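Local coordinates for protein UDP-N-acetylglucosamine 2-epimerase (Methanocaldococcus jannaschii, PDB 4NES) that probably catalyses the reversible epimerization at C-2 of UDP-N-acetylglucosamine to UDP-N-acetylmannosamine, the activated donor of ManNAc residues, at residues A118-F123 with N308-E313; Y142-T147 with F165-T170; V113-A118 with L135-S140; V300-L305 with G318-V323. One frame throughout, in Å; residues are numbered along the deposited sequence.

The enzyme has the GT-B fold, in which two domains with parallel sheets face each other across the substrate cleft. Along the chain contact 3 closes before contact 2 opens, contact 1 spans contact 2, and contact 4 comes late, its segments alternating with those of contact 1. Strands 112-116 and 142-145 are neighbours in the seven-stranded sheet, so contacts 3 and 2 adjoin, their centres about 11 Å apart. Contact 4, about 27 Å from contact 3 between centres, forms the edge of the six-stranded sheet. Contact 1 joins the loop after strand 112-116 to the loop after strand 302-304. It touches all the others, so the two domains meet through it.

Contact 1: residues A118-F123 with N308-E313; sequences AGLRSF and NTERPE
A chi1 of -75° sets L120 CG opposite its own carbonyl carbon, and chi1 of 42° with bends at chi2 and chi3 folds R311 back, so that L120 CD2 comes to lie over one face of the R311 guanidinium, 3.4 Å from R311 NH2 and displaced toward the rim. A branched aliphatic residue suits this place because a methyl can cover the flat of the guanidinium while its edge stays available for acids. In the plane of that edge, R311 NH1 forms a salt bridge with E310 OE2 at 2.9 Å, although the carboxylate oxygen is met from above its own plane; E293 and R306 extend the charge network from R311 and E310 respectively. S122, a small residue, lets the two loops approach closely: its CB sits 3.5 Å from N308 OD1, while its hydroxyl binds the backbone of D124. No direct hydrogen bond crosses between 118-123 and 308-313. One water instead joins R121 N to E310 O, and a second donates to both R121 O and T309 O. T309 OG1 accepts from R311 N in an ST turn. The result is a buried meeting of loops from the two domains of the GT-B fold, with the R311 side chain about 6 Å from the bound UDP. Segment 118-123 connects strand 112-116 with helix 128-138, on which R121 packs; strand 302-304 leads through 308-313 into helix 313-316.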
loop_
_atom_site.group_PDB
_atom_site.type_symbol
_atom_site.label_atom_id
_atom_site.label_comp_id
_atom_site.label_asym_id
_atom_site.label_seq_id
_atom_site.Cartn_x
_atom_site.Cartn_y
_atom_site.Cartn_z
ATOM N N ALA A 118 -4.072 -4.730 -14.151
ATOM C CA ALA A 118 -3.663 -3.486 -13.533
ATOM C C ALA A 118 -4.493 -2.317 -14.059
ATOM O O ALA A 118 -4.903 -2.309 -15.205
ATOM C CB ALA A 118 -2.186 -3.258 -13.827
ATOM N N GLY A 119 -4.722 -1.322 -13.211
ATOM C CA GLY A 119 -5.274 -0.062 -13.664
ATOM C C GLY A 119 -6.783 0.051 -13.637
ATOM O O GLY A 119 -7.327 1.098 -13.981
ATOM N N LEU A 120 -7.479 -1.017 -13.261
ATOM C CA LEU A 120 -8.934 -0.935 -13.148
ATOM C C LEU A 120 -9.285 0.007 -11.993
ATOM O O LEU A 120 -8.650 -0.031 -10.932
ATOM C CB LEU A 120 -9.555 -2.308 -12.912
ATOM C CG LEU A 120 -9.632 -3.280 -14.093
ATOM C CD1 LEU A 120 -8.274 -3.632 -14.632
ATOM C CD2 LEU A 120 -10.368 -4.543 -13.661
ATOM N N ARG A 121 -10.275 0.873 -12.200
ATOM C CA ARG A 121 -10.699 1.799 -11.147
ATOM C C ARG A 121 -12.214 1.933 -11.095
ATOM O O ARG A 121 -12.854 2.194 -12.116
ATOM C CB ARG A 121 -10.084 3.191 -11.358
ATOM C CG ARG A 121 -8.549 3.251 -11.348
ATOM C CD ARG A 121 -8.000 3.051 -9.936
ATOM N NE ARG A 121 -6.546 3.172 -9.899
ATOM C CZ ARG A 121 -5.700 2.155 -10.028
ATOM N NH1 ARG A 121 -6.150 0.915 -10.201
ATOM N NH2 ARG A 121 -4.392 2.382 -9.980
ATOM N N SER A 122 -12.770 1.776 -9.901
ATOM C CA SER A 122 -14.170 2.113 -9.644
ATOM C C SER A 122 -14.268 3.532 -9.083
ATOM O O SER A 122 -15.339 4.142 -9.114
ATOM C CB SER A 122 -14.759 1.145 -8.627
ATOM O OG SER A 122 -14.178 1.386 -7.355
ATOM N N PHE A 123 -13.153 4.037 -8.553
ATOM C CA PHE A 123 -13.094 5.333 -7.862
ATOM C C PHE A 123 -13.976 5.375 -6.623
ATOM O O PHE A 123 -14.394 6.440 -6.162
ATOM C CB PHE A 123 -13.369 6.489 -8.828
ATOM C CG PHE A 123 -12.443 6.498 -10.003
ATOM C CD1 PHE A 123 -11.097 6.787 -9.835
ATOM C CD2 PHE A 123 -12.904 6.180 -11.266
ATOM C CE1 PHE A 123 -10.233 6.777 -10.917
ATOM C CE2 PHE A 123 -12.046 6.165 -12.356
ATOM C CZ PHE A 123 -10.707 6.472 -12.175
ATOM N N ASN A 308 -21.233 1.528 -8.973
ATOM C CA ASN A 308 -20.160 1.803 -9.914
ATOM C C ASN A 308 -19.492 0.497 -10.283
ATOM O O ASN A 308 -19.769 -0.540 -9.683
ATOM C CB ASN A 308 -19.137 2.760 -9.310
ATOM C CG ASN A 308 -18.714 2.343 -7.934
ATOM O OD1 ASN A 308 -18.172 1.255 -7.748
ATOM N ND2 ASN A 308 -18.969 3.197 -6.946
ATOM N N THR A 309 -18.628 0.546 -11.285
ATOM C CA THR A 309 -17.891 -0.639 -11.681
ATOM C C THR A 309 -16.480 -0.246 -12.086
ATOM O O THR A 309 -16.233 0.891 -12.489
ATOM C CB THR A 309 -18.591 -1.400 -12.840
ATOM O OG1 THR A 309 -17.797 -2.536 -13.201
ATOM C CG2 THR A 309 -18.747 -0.503 -14.074
ATOM N N GLU A 310 -15.548 -1.180 -11.964
ATOM C CA GLU A 310 -14.184 -0.928 -12.403
ATOM C C GLU A 310 -13.954 -1.511 -13.787
ATOM O O GLU A 310 -12.841 -1.475 -14.300
ATOM C CB GLU A 310 -13.133 -1.418 -11.390
ATOM C CG GLU A 310 -13.213 -2.877 -10.997
ATOM C CD GLU A 310 -14.442 -3.168 -10.175
ATOM O OE1 GLU A 310 -14.558 -2.626 -9.054
ATOM O OE2 GLU A 310 -15.300 -3.916 -10.673
ATOM N N ARG A 311 -15.014 -2.029 -14.401
ATOM C CA ARG A 311 -14.949 -2.348 -15.827
ATOM C C ARG A 311 -16.038 -1.588 -16.577
ATOM O O ARG A 311 -17.010 -2.173 -17.071
ATOM C CB ARG A 311 -14.912 -3.870 -16.134
ATOM C CG ARG A 311 -15.843 -4.763 -15.328
ATOM C CD ARG A 311 -15.251 -5.143 -13.973
ATOM N NE ARG A 311 -14.097 -6.043 -14.057
ATOM C CZ ARG A 311 -13.407 -6.464 -13.001
ATOM N NH1 ARG A 311 -13.721 -6.041 -11.787
ATOM N NH2 ARG A 311 -12.381 -7.288 -13.164
ATOM N N PRO A 312 -15.872 -0.257 -16.677
ATOM C CA PRO A 312 -16.877 0.612 -17.280
ATOM C C PRO A 312 -17.037 0.355 -18.764
ATOM O O PRO A 312 -18.039 0.784 -19.314
ATOM C CB PRO A 312 -16.306 2.020 -17.047
ATOM C CG PRO A 312 -14.832 1.796 -16.940
ATOM C CD PRO A 312 -14.718 0.524 -16.189
ATOM N N GLU A 313 -16.071 -0.326 -19.382
ATOM C CA GLU A 313 -16.153 -0.624 -20.805
ATOM C C GLU A 313 -17.391 -1.481 -21.105
ATOM O O GLU A 313 -17.992 -1.362 -22.167
ATOM C CB GLU A 313 -14.861 -1.295 -21.299
ATOM C CG GLU A 313 -13.575 -0.751 -20.627
ATOM C CD GLU A 313 -13.345 -1.353 -19.260
ATOM O OE1 GLU A 313 -14.186 -2.173 -18.869
ATOM O OE2 GLU A 313 -12.315 -1.038 -18.565
HETATM O O HOH W 1 -11.270 0.572 -15.155
HETATM O O HOH W 2 -15.290 3.534 -13.141
#

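Contact 2: residues Y142-T147 with F165-T170; sequences YLFAPT and FVVGNT
F144 and F165 lie side by side at paired positions of neighbouring parallel strands, an oblique pair with ring centroids 5.9 Å apart and planes inclined by 35°. Both hold CG beside the backbone N, anti to the carbonyl carbon (chi1 -64° and -58°), which makes the rings point the same way. The nearest approach is between F144 CD1 and F165 CB, at 4.0 Å. Farther along F165, its CE1 meets Y142 CD2 at the edge of the tyrosine ring. V167 crosses F144 at a slant, setting CG2 3.9 Å from F144 CB; rings and beta-branched valine fill this side, where helix 353-363 packs on F144 and F165. A145 and V166 point to the other face, toward helix 148-156, and the small alanine fits close against A150. Three backbone hydrogen bonds join the strands: F165 N to L143 O, nearly straight, A145 N to F165 O at 2.8 Å, and V167 N to A145 O. Beyond them, P146 CB packs on N169 CB, and G168, with positive phi, takes the chain past P146. T147 and N169 each cap a following helix. These are the two strands of a beta-alpha-beta unit with crossover helix 148-156, the last pair of a Rossmann-like sheet in the GT-B fold.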
loop_
_atom_site.group_PDB
_atom_site.type_symbol
_atom_site.label_atom_id
_atom_site.label_comp_id
_atom_site.label_asym_id
_atom_site.label_seq_id
_atom_site.Cartn_x
_atom_site.Cartn_y
_atom_site.Cartn_z
ATOM N N TYR A 142 5.744 -4.218 -13.585
ATOM C CA TYR A 142 5.032 -4.468 -14.833
ATOM C C TYR A 142 3.552 -4.350 -14.529
ATOM O O TYR A 142 3.050 -5.002 -13.603
ATOM C CB TYR A 142 5.311 -5.876 -15.365
ATOM C CG TYR A 142 6.760 -6.180 -15.636
ATOM C CD1 TYR A 142 7.593 -6.609 -14.615
ATOM C CD2 TYR A 142 7.289 -6.068 -16.918
ATOM C CE1 TYR A 142 8.914 -6.904 -14.854
ATOM C CE2 TYR A 142 8.623 -6.363 -17.162
ATOM C CZ TYR A 142 9.422 -6.780 -16.124
ATOM O OH TYR A 142 10.749 -7.081 -16.345
ATOM N N LEU A 143 2.848 -3.544 -15.320
ATOM C CA LEU A 143 1.420 -3.324 -15.125
ATOM C C LEU A 143 0.714 -3.800 -16.373
ATOM O O LEU A 143 0.792 -3.159 -17.425
ATOM C CB LEU A 143 1.127 -1.853 -14.856
ATOM C CG LEU A 143 1.690 -1.452 -13.491
ATOM C CD1 LEU A 143 3.002 -0.716 -13.610
ATOM C CD2 LEU A 143 0.692 -0.645 -12.689
ATOM N N PHE A 144 0.071 -4.953 -16.262
ATOM C CA PHE A 144 -0.595 -5.557 -17.404
ATOM C C PHE A 144 -2.046 -5.113 -17.412
ATOM O O PHE A 144 -2.899 -5.700 -16.751
ATOM C CB PHE A 144 -0.440 -7.079 -17.358
ATOM C CG PHE A 144 0.985 -7.522 -17.483
ATOM C CD1 PHE A 144 1.677 -7.288 -18.660
ATOM C CD2 PHE A 144 1.649 -8.127 -16.421
ATOM C CE1 PHE A 144 2.999 -7.677 -18.797
ATOM C CE2 PHE A 144 2.969 -8.527 -16.551
ATOM C CZ PHE A 144 3.649 -8.297 -17.737
ATOM N N ALA A 145 -2.303 -4.048 -18.165
ATOM C CA ALA A 145 -3.611 -3.413 -18.221
ATOM C C ALA A 145 -4.493 -4.104 -19.254
ATOM O O ALA A 145 -4.019 -4.518 -20.316
ATOM C CB ALA A 145 -3.457 -1.933 -18.553
ATOM N N PRO A 146 -5.786 -4.263 -18.947
ATOM C CA PRO A 146 -6.622 -4.986 -19.920
ATOM C C PRO A 146 -7.093 -4.096 -21.065
ATOM O O PRO A 146 -7.396 -4.613 -22.145
ATOM C CB PRO A 146 -7.816 -5.446 -19.080
ATOM C CG PRO A 146 -7.899 -4.408 -17.989
ATOM C CD PRO A 146 -6.469 -4.071 -17.658
ATOM N N THR A 147 -7.145 -2.787 -20.846
ATOM C CA THR A 147 -7.691 -1.855 -21.826
ATOM C C THR A 147 -6.950 -0.529 -21.791
ATOM O O THR A 147 -6.202 -0.235 -20.852
ATOM C CB THR A 147 -9.161 -1.504 -21.519
ATOM O OG1 THR A 147 -9.227 -0.839 -20.250
ATOM C CG2 THR A 147 -10.043 -2.736 -21.489
ATOM N N PHE A 165 1.667 -2.154 -20.044
ATOM C CA PHE A 165 1.427 -2.925 -21.258
ATOM C C PHE A 165 -0.053 -3.223 -21.340
ATOM O O PHE A 165 -0.605 -3.834 -20.423
ATOM C CB PHE A 165 2.215 -4.240 -21.204
ATOM C CG PHE A 165 3.690 -4.047 -21.040
ATOM C CD1 PHE A 165 4.255 -3.886 -19.777
ATOM C CD2 PHE A 165 4.512 -3.998 -22.152
ATOM C CE1 PHE A 165 5.634 -3.688 -19.640
ATOM C CE2 PHE A 165 5.882 -3.810 -22.019
ATOM C CZ PHE A 165 6.436 -3.655 -20.770
ATOM N N VAL A 166 -0.708 -2.794 -22.421
ATOM C CA VAL A 166 -2.119 -3.110 -22.618
ATOM C C VAL A 166 -2.188 -4.433 -23.355
ATOM O O VAL A 166 -1.880 -4.507 -24.548
ATOM C CB VAL A 166 -2.834 -2.016 -23.418
ATOM C CG1 VAL A 166 -4.308 -2.377 -23.593
ATOM C CG2 VAL A 166 -2.687 -0.665 -22.713
ATOM N N VAL A 167 -2.556 -5.482 -22.625
ATOM C CA VAL A 167 -2.448 -6.848 -23.133
ATOM C C VAL A 167 -3.785 -7.568 -23.272
ATOM O O VAL A 167 -3.827 -8.711 -23.732
ATOM C CB VAL A 167 -1.520 -7.722 -22.248
ATOM C CG1 VAL A 167 -0.087 -7.187 -22.236
ATOM C CG2 VAL A 167 -2.068 -7.842 -20.819
ATOM N N GLY A 168 -4.877 -6.898 -22.909
ATOM C CA GLY A 168 -6.185 -7.527 -22.834
ATOM C C GLY A 168 -6.356 -8.175 -21.476
ATOM O O GLY A 168 -5.438 -8.165 -20.657
ATOM N N ASN A 169 -7.541 -8.725 -21.227
ATOM C CA ASN A 169 -7.792 -9.430 -19.980
ATOM C C ASN A 169 -7.696 -10.930 -20.194
ATOM O O ASN A 169 -8.320 -11.464 -21.114
ATOM C CB ASN A 169 -9.159 -9.037 -19.400
ATOM C CG ASN A 169 -9.298 -9.399 -17.931
ATOM O OD1 ASN A 169 -9.056 -10.534 -17.521
ATOM N ND2 ASN A 169 -9.653 -8.411 -17.112
ATOM N N THR A 170 -6.914 -11.609 -19.349
ATOM C CA THR A 170 -6.782 -13.072 -19.438
ATOM C C THR A 170 -8.112 -13.827 -19.290
ATOM O O THR A 170 -8.190 -15.016 -19.636
ATOM C CB THR A 170 -5.798 -13.640 -18.399
ATOM O OG1 THR A 170 -6.272 -13.330 -17.085
ATOM C CG2 THR A 170 -4.392 -13.068 -18.583
HETATM O O HOH W 3 -5.030 -7.351 -17.980
#

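Contact 3: residues V113-A118 with L135-S140; sequences VAHVEA and LTDHIS
Strand 112-116 runs past the C-terminal end of helix 128-138, with the backbones of V113 and S140 closest at 4.8 Å between CA atoms and those of A118 and D137 at 6.3 Å. Between these points H115 turns its ring into the helix end. With CG trans to the backbone N (chi1 -171°), H115 ND1 donates to D137 OD1 at 2.6 Å, a short but bent bond (141°) that meets the oxygen nearly along its C-O axis and lies within the plane of the ring. Ring and carboxylate are turned 50° against each other. T136 CG2 stands over the centre of one H115 ring face, 3.5 Å from the centroid, a CH-pi contact that fits a residue able to offer a methyl here while its hydroxyl binds N132 O. The imidazole is thus held at both nitrogens, since NE2 binds G94 O, and one face is covered. The other oxygen of D137 takes R121 and G119 N, and the arginine would be expected to stabilise the negative charge. S140 OG lies 3.2 Å from H115 CB and donates to T136 O, which also accepts I139 N from the opposite face of its plane. This is strand against crossover helix in the beta-alpha-beta unit 112-116, 128-138, 142-145 of the N-terminal Rossmann-like domain. Helix 97-108 lies against V113, T136 and I139, strands 89-93 and 142-145 flank strand 112-116, and H138 meets H138 of the second subunit.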
loop_
_atom_site.group_PDB
_atom_site.type_symbol
_atom_site.label_atom_id
_atom_site.label_comp_id
_atom_site.label_asym_id
_atom_site.label_seq_id
_atom_site.Cartn_x
_atom_site.Cartn_y
_atom_site.Cartn_z
ATOM N N VAL A 113 7.566 -6.813 -9.120
ATOM C CA VAL A 113 6.181 -7.260 -9.072
ATOM C C VAL A 113 5.507 -7.065 -10.427
ATOM O O VAL A 113 5.553 -5.969 -11.009
ATOM C CB VAL A 113 5.398 -6.477 -8.004
ATOM C CG1 VAL A 113 3.916 -6.833 -8.044
ATOM C CG2 VAL A 113 5.995 -6.744 -6.622
ATOM N N ALA A 114 4.894 -8.131 -10.932
ATOM C CA ALA A 114 4.098 -8.050 -12.149
ATOM C C ALA A 114 2.629 -8.177 -11.780
ATOM O O ALA A 114 2.210 -9.190 -11.225
ATOM C CB ALA A 114 4.493 -9.155 -13.112
ATOM N N HIS A 115 1.857 -7.138 -12.069
ATOM C CA HIS A 115 0.451 -7.091 -11.705
ATOM C C HIS A 115 -0.421 -7.336 -12.924
ATOM O O HIS A 115 -0.478 -6.512 -13.844
ATOM C CB HIS A 115 0.101 -5.739 -11.080
ATOM C CG HIS A 115 -1.266 -5.695 -10.489
ATOM N ND1 HIS A 115 -1.946 -4.508 -10.286
ATOM C CD2 HIS A 115 -2.082 -6.673 -10.027
ATOM C CE1 HIS A 115 -3.119 -4.762 -9.743
ATOM N NE2 HIS A 115 -3.231 -6.074 -9.578
ATOM N N VAL A 116 -1.109 -8.472 -12.905
ATOM C CA VAL A 116 -2.026 -8.851 -13.967
ATOM C C VAL A 116 -3.387 -8.247 -13.646
ATOM O O VAL A 116 -3.874 -8.385 -12.522
ATOM C CB VAL A 116 -2.116 -10.381 -14.065
ATOM C CG1 VAL A 116 -3.099 -10.815 -15.162
ATOM C CG2 VAL A 116 -0.735 -10.980 -14.319
ATOM N N GLU A 117 -3.971 -7.556 -14.621
ATOM C CA GLU A 117 -5.233 -6.817 -14.472
ATOM C C GLU A 117 -5.002 -5.539 -13.657
ATOM O O GLU A 117 -5.645 -5.288 -12.633
ATOM C CB GLU A 117 -6.364 -7.688 -13.908
ATOM C CG GLU A 117 -7.756 -7.139 -14.174
ATOM C CD GLU A 117 -8.830 -7.953 -13.484
ATOM O OE1 GLU A 117 -8.992 -7.834 -12.245
ATOM O OE2 GLU A 117 -9.508 -8.722 -14.189
ATOM N N ALA A 118 -4.072 -4.730 -14.151
ATOM C CA ALA A 118 -3.663 -3.486 -13.533
ATOM C C ALA A 118 -4.493 -2.317 -14.059
ATOM O O ALA A 118 -4.903 -2.309 -15.205
ATOM C CB ALA A 118 -2.186 -3.258 -13.827
ATOM N N LEU A 135 -2.969 0.391 -4.490
ATOM C CA LEU A 135 -1.688 0.235 -3.811
ATOM C C LEU A 135 -0.754 -0.685 -4.587
ATOM O O LEU A 135 0.422 -0.379 -4.797
ATOM C CB LEU A 135 -1.893 -0.287 -2.389
ATOM C CG LEU A 135 -2.655 0.667 -1.467
ATOM C CD1 LEU A 135 -2.662 0.115 -0.055
ATOM C CD2 LEU A 135 -2.056 2.061 -1.482
ATOM N N THR A 136 -1.295 -1.807 -5.058
ATOM C CA THR A 136 -0.498 -2.757 -5.818
ATOM C C THR A 136 0.052 -2.116 -7.088
ATOM O O THR A 136 1.231 -2.308 -7.424
ATOM C CB THR A 136 -1.320 -4.003 -6.169
ATOM O OG1 THR A 136 -1.679 -4.685 -4.960
ATOM C CG2 THR A 136 -0.513 -4.945 -7.035
ATOM N N ASP A 137 -0.788 -1.359 -7.792
ATOM C CA ASP A 137 -0.338 -0.711 -9.026
ATOM C C ASP A 137 0.861 0.197 -8.755
ATOM O O ASP A 137 1.774 0.279 -9.570
ATOM C CB ASP A 137 -1.474 0.086 -9.693
ATOM C CG ASP A 137 -2.486 -0.799 -10.408
ATOM O OD1 ASP A 137 -2.150 -1.952 -10.730
ATOM O OD2 ASP A 137 -3.611 -0.316 -10.661
ATOM N N HIS A 138 0.876 0.864 -7.604
ATOM C CA HIS A 138 1.944 1.799 -7.322
ATOM C C HIS A 138 3.243 1.172 -6.844
ATOM O O HIS A 138 4.236 1.875 -6.679
ATOM C CB HIS A 138 1.458 2.880 -6.362
ATOM C CG HIS A 138 0.599 3.890 -7.028
ATOM N ND1 HIS A 138 1.101 5.041 -7.584
ATOM C CD2 HIS A 138 -0.734 3.894 -7.294
ATOM C CE1 HIS A 138 0.118 5.730 -8.145
ATOM N NE2 HIS A 138 -1.006 5.046 -7.978
ATOM N N ILE A 139 3.249 -0.141 -6.637
ATOM C CA ILE A 139 4.510 -0.824 -6.346
ATOM C C ILE A 139 4.858 -1.889 -7.384
ATOM O O ILE A 139 5.748 -2.714 -7.162
ATOM C CB ILE A 139 4.547 -1.416 -4.920
ATOM C CG1 ILE A 139 3.259 -2.174 -4.625
ATOM C CG2 ILE A 139 4.791 -0.313 -3.889
ATOM C CD1 ILE A 139 3.246 -2.832 -3.263
ATOM N N SER A 140 4.185 -1.856 -8.527
ATOM C CA SER A 140 4.431 -2.843 -9.578
ATOM C C SER A 140 5.495 -2.385 -10.563
ATOM O O SER A 140 5.576 -1.208 -10.898
ATOM C CB SER A 140 3.140 -3.117 -10.347
ATOM O OG SER A 140 2.214 -3.810 -9.539
HETATM O O HOH W 4 7.905 -3.966 -8.329
#

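Contact 4: residues V300-L305 with G318-V323; sequences VPCITL and GANILV
T304 OG1 donates to N320 OD1 at 2.7 Å, in the plane of the amide and on a lone pair, joining two strands of a parallel beta-alpha-beta unit at the edge of the six-stranded sheet of a GT-B fold. N320 suits the site because its amide has both an acceptor for the threonine and a donor: ND2 binds T314 of the intervening helix. Its CG is trans to the backbone N (chi1 -170°), which carries the amide across to T304, and the two side chains meet at about a right angle. The backbone ladder is firmest at the C-terminal end of the pair. T304 N binds I321 O at 2.8 Å with an angle of 174°, and V323 N binds T304 O at 2.9 Å. At the other end C302 N donates to A319 O, whereas I321 N to C302 O is weak. A water links V300 O with A319 O. Packing continues on both faces of the strands. On the side of N320, L322 CD2 rests 3.6 Å from T304 CB. On the other, beta-branched I303 and I321 lie side by side against helix 327-338, with V323 beyond them. G318 ends the preceding helix in a Schellman motif, its positive phi letting the chain turn into the edge strand. V323 CG2 touches both I303 CG2, at 3.6 Å, and L305 CD2, at 3.7 Å.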
loop_
_atom_site.group_PDB
_atom_site.type_symbol
_atom_site.label_atom_id
_atom_site.label_comp_id
_atom_site.label_asym_id
_atom_site.label_seq_id
_atom_site.Cartn_x
_atom_site.Cartn_y
_atom_site.Cartn_z
ATOM N N VAL A 300 -24.224 -12.058 -23.254
ATOM C CA VAL A 300 -25.412 -12.204 -22.434
ATOM C C VAL A 300 -25.569 -10.909 -21.665
ATOM O O VAL A 300 -24.638 -10.486 -20.995
ATOM C CB VAL A 300 -25.257 -13.395 -21.455
ATOM C CG1 VAL A 300 -26.479 -13.541 -20.576
ATOM C CG2 VAL A 300 -25.004 -14.694 -22.230
ATOM N N PRO A 301 -26.734 -10.251 -21.775
ATOM C CA PRO A 301 -26.902 -8.970 -21.083
ATOM C C PRO A 301 -26.673 -9.078 -19.576
ATOM O O PRO A 301 -27.058 -10.066 -18.941
ATOM C CB PRO A 301 -28.368 -8.606 -21.366
ATOM C CG PRO A 301 -28.731 -9.389 -22.573
ATOM C CD PRO A 301 -27.952 -10.662 -22.490
ATOM N N CYS A 302 -26.047 -8.052 -19.016
ATOM C CA CYS A 302 -25.674 -8.051 -17.614
ATOM C C CYS A 302 -26.310 -6.870 -16.884
ATOM O O CYS A 302 -26.419 -5.763 -17.433
ATOM C CB CYS A 302 -24.147 -7.992 -17.491
ATOM S SG CYS A 302 -23.521 -8.294 -15.819
ATOM N N ILE A 303 -26.751 -7.113 -15.654
ATOM C CA ILE A 303 -27.198 -6.046 -14.769
ATOM C C ILE A 303 -26.350 -6.122 -13.514
ATOM O O ILE A 303 -26.312 -7.158 -12.840
ATOM C CB ILE A 303 -28.687 -6.182 -14.427
ATOM C CG1 ILE A 303 -29.533 -5.919 -15.667
ATOM C CG2 ILE A 303 -29.066 -5.213 -13.302
ATOM C CD1 ILE A 303 -30.978 -6.335 -15.509
ATOM N N THR A 304 -25.655 -5.028 -13.216
ATOM C CA THR A 304 -24.697 -5.014 -12.116
ATOM C C THR A 304 -25.297 -4.329 -10.895
ATOM O O THR A 304 -25.712 -3.162 -10.952
ATOM C CB THR A 304 -23.360 -4.366 -12.527
ATOM O OG1 THR A 304 -22.779 -5.133 -13.587
ATOM C CG2 THR A 304 -22.389 -4.366 -11.361
ATOM N N LEU A 305 -25.359 -5.071 -9.794
ATOM C CA LEU A 305 -25.990 -4.605 -8.560
ATOM C C LEU A 305 -24.991 -3.805 -7.721
ATOM O O LEU A 305 -24.719 -4.134 -6.561
ATOM C CB LEU A 305 -26.538 -5.816 -7.791
ATOM C CG LEU A 305 -27.507 -6.706 -8.587
ATOM C CD1 LEU A 305 -27.597 -8.100 -7.976
ATOM C CD2 LEU A 305 -28.887 -6.079 -8.668
ATOM N N GLY A 318 -22.544 -1.201 -24.041
ATOM C CA GLY A 318 -23.975 -1.464 -23.958
ATOM C C GLY A 318 -24.348 -2.821 -23.380
ATOM O O GLY A 318 -25.528 -3.203 -23.357
ATOM N N ALA A 319 -23.346 -3.542 -22.900
ATOM C CA ALA A 319 -23.521 -4.917 -22.445
ATOM C C ALA A 319 -24.026 -4.994 -21.003
ATOM O O ALA A 319 -24.481 -6.048 -20.574
ATOM C CB ALA A 319 -22.213 -5.686 -22.589
ATOM N N ASN A 320 -23.956 -3.879 -20.271
ATOM C CA ASN A 320 -24.081 -3.883 -18.812
ATOM C C ASN A 320 -24.730 -2.580 -18.382
ATOM O O ASN A 320 -24.603 -1.561 -19.067
ATOM C CB ASN A 320 -22.677 -4.017 -18.202
ATOM C CG ASN A 320 -22.673 -4.285 -16.687
ATOM O OD1 ASN A 320 -23.691 -4.626 -16.074
ATOM N ND2 ASN A 320 -21.489 -4.160 -16.090
ATOM N N ILE A 321 -25.436 -2.625 -17.260
ATOM C CA ILE A 321 -26.085 -1.446 -16.697
ATOM C C ILE A 321 -25.997 -1.540 -15.179
ATOM O O ILE A 321 -26.158 -2.627 -14.614
ATOM C CB ILE A 321 -27.549 -1.340 -17.180
ATOM C CG1 ILE A 321 -28.238 -0.099 -16.608
ATOM C CG2 ILE A 321 -28.316 -2.613 -16.861
ATOM C CD1 ILE A 321 -29.548 0.200 -17.293
ATOM N N LEU A 322 -25.715 -0.410 -14.530
ATOM C CA LEU A 322 -25.589 -0.364 -13.076
ATOM C C LEU A 322 -26.909 0.023 -12.421
ATOM O O LEU A 322 -27.527 1.016 -12.814
ATOM C CB LEU A 322 -24.524 0.651 -12.666
ATOM C CG LEU A 322 -23.157 0.517 -13.328
ATOM C CD1 LEU A 322 -22.205 1.578 -12.818
ATOM C CD2 LEU A 322 -22.592 -0.862 -13.089
ATOM N N VAL A 323 -27.322 -0.748 -11.415
ATOM C CA VAL A 323 -28.576 -0.480 -10.698
ATOM C C VAL A 323 -28.435 -0.384 -9.179
ATOM O O VAL A 323 -29.412 -0.081 -8.482
ATOM C CB VAL A 323 -29.653 -1.547 -11.017
ATOM C CG1 VAL A 323 -29.952 -1.568 -12.494
ATOM C CG2 VAL A 323 -29.213 -2.919 -10.524
HETATM O O HOH W 5 -22.900 -8.340 -20.777
#